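Local coordinates for PKD domain (Vibrio anguillarum, PDB 6AEM), which binds calcium as a polycystic-kidney-disease domain of the protease Epp, a beta-sandwich module probably accessory to catalysis, at residues Tyr56-Ala59 against Gly60-Val64. Numbering follows the deposited sequence.
Sequences YTRA and GQYTV
Y56 and Y62 face each other across one continuous piece of chain: the loop 56-59 leaves strand 53-55 of the three-stranded sheet and runs into 60-64, the first residues of strand 60-70 of the four-stranded sheet. At the turn, G60 has phi 156°, a backbone shape in which a beta carbon would be jammed against the carbonyl O of A59. Beyond it the strand alternates, and Y62 and V64 both start toward the loop side; Y62 lies on Y56, whereas V64 meets only the Y56 hydroxyl. The tyrosine rings form an offset stack, centroids 3.9 Å apart and planes 6° from parallel, with Y56 CD1 3.5 Å from Y62 CE2. The two side chains slide past each other in opposite directions, Y56 toward the strand and Y62 back toward the loop. Y62 OH thus reaches the inside of the turn and donates to R58 O (2.7 Å). This oxygen lies at the edge of the Y62 ring, near its plane, but the donor stands above the carbonyl plane, with a C=O...OH angle of 132°. R58 CG also lies 3.5 Å from Y62 OH. At the other end of the stack, Y56 OH touches V64 CG2 (3.4 Å) and is hydrogen-bonded to F41 O, while the ring of W54 meets that of Y56 edge-to-face. Y62, near the strand start and hydrogen-bonded through OH to R58 O four residues back, makes a tyrosine corner, with G60 two residues before it. The bond ties the inter-sheet connection to the strand it enters; the stack on F41-bound Y56 probably limits Y62 ring movement.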
loop_
_atom_site.group_PDB
_atom_site.type_symbol
_atom_site.label_atom_id
_atom_site.label_comp_id
_atom_site.label_asym_id
_atom_site.label_seq_id
_atom_site.Cartn_x
_atom_site.Cartn_y
_atom_site.Cartn_z
ATOM N N TYR A 56 5.278 -8.515 -10.204
ATOM C CA TYR A 56 6.540 -8.003 -10.708
ATOM C C TYR A 56 6.952 -8.840 -11.913
ATOM O O TYR A 56 6.619 -10.030 -12.013
ATOM C CB TYR A 56 7.630 -8.061 -9.622
ATOM C CG TYR A 56 7.333 -7.124 -8.468
ATOM C CD1 TYR A 56 7.531 -5.750 -8.590
ATOM C CD2 TYR A 56 6.793 -7.598 -7.268
ATOM C CE1 TYR A 56 7.226 -4.889 -7.536
ATOM C CE2 TYR A 56 6.492 -6.738 -6.205
ATOM C CZ TYR A 56 6.727 -5.377 -6.340
ATOM O OH TYR A 56 6.385 -4.566 -5.279
ATOM N N THR A 57 7.646 -8.203 -12.859
ATOM C CA THR A 57 8.160 -8.918 -14.027
ATOM C C THR A 57 9.543 -9.512 -13.802
ATOM O O THR A 57 10.005 -10.305 -14.635
ATOM C CB THR A 57 8.201 -7.998 -15.255
ATOM O OG1 THR A 57 9.171 -6.964 -15.052
ATOM C CG2 THR A 57 6.841 -7.383 -15.522
ATOM N N ARG A 58 10.223 -9.130 -12.729
ATOM C CA ARG A 58 11.511 -9.700 -12.374
ATOM C C ARG A 58 11.676 -9.764 -10.862
ATOM O O ARG A 58 11.076 -8.987 -10.111
ATOM C CB ARG A 58 12.646 -8.934 -13.026
ATOM C CG ARG A 58 12.653 -7.466 -12.656
ATOM C CD ARG A 58 12.608 -6.640 -13.940
ATOM N NE ARG A 58 13.943 -6.180 -14.288
ATOM C CZ ARG A 58 14.283 -5.654 -15.458
ATOM N NH1 ARG A 58 15.533 -5.273 -15.649
ATOM N NH2 ARG A 58 13.410 -5.591 -16.456
ATOM N N ALA A 59 12.489 -10.726 -10.426
ATOM C CA ALA A 59 12.799 -10.879 -9.015
ATOM C C ALA A 59 13.496 -9.629 -8.490
ATOM O O ALA A 59 14.111 -8.877 -9.244
ATOM C CB ALA A 59 13.681 -12.111 -8.796
ATOM N N GLY A 60 13.410 -9.425 -7.180
ATOM C CA GLY A 60 14.183 -8.389 -6.520
ATOM C C GLY A 60 13.550 -7.930 -5.221
ATOM O O GLY A 60 12.556 -8.461 -4.777
ATOM N N GLN A 61 14.216 -6.952 -4.598
ATOM C CA GLN A 61 13.718 -6.238 -3.428
ATOM C C GLN A 61 13.117 -4.931 -3.902
ATOM O O GLN A 61 13.784 -4.170 -4.625
ATOM C CB GLN A 61 14.805 -5.863 -2.402
ATOM C CG GLN A 61 14.253 -4.671 -1.409
ATOM C CD GLN A 61 15.198 -4.111 -0.318
ATOM O OE1 GLN A 61 15.563 -2.873 -0.341
ATOM N NE2 GLN A 61 15.509 -4.940 0.673
ATOM N N TYR A 62 11.920 -4.625 -3.421
ATOM C CA TYR A 62 11.206 -3.428 -3.820
ATOM C C TYR A 62 10.645 -2.768 -2.564
ATOM O O TYR A 62 10.332 -3.452 -1.561
ATOM C CB TYR A 62 10.003 -3.796 -4.711
ATOM C CG TYR A 62 10.370 -4.467 -6.005
ATOM C CD1 TYR A 62 10.731 -3.725 -7.136
ATOM C CD2 TYR A 62 10.347 -5.846 -6.122
ATOM C CE1 TYR A 62 11.086 -4.346 -8.345
ATOM C CE2 TYR A 62 10.693 -6.455 -7.328
ATOM C CZ TYR A 62 11.052 -5.701 -8.430
ATOM O OH TYR A 62 11.354 -6.319 -9.626
ATOM N N THR A 63 10.528 -1.437 -2.617
ATOM C CA THR A 63 9.833 -0.682 -1.583
ATOM C C THR A 63 8.413 -0.414 -2.091
ATOM O O THR A 63 8.229 0.172 -3.164
ATOM C CB THR A 63 10.580 0.620 -1.282
ATOM O OG1 THR A 63 11.866 0.327 -0.726
ATOM C CG2 THR A 63 9.796 1.493 -0.295
ATOM N N VAL A 64 7.416 -0.862 -1.310
ATOM C CA VAL A 64 6.001 -0.630 -1.592
ATOM C C VAL A 64 5.518 0.459 -0.652
ATOM O O VAL A 64 5.742 0.377 0.561
ATOM C CB VAL A 64 5.201 -1.928 -1.403
ATOM C CG1 VAL A 64 3.713 -1.692 -1.554
ATOM C CG2 VAL A 64 5.681 -3.005 -2.383
#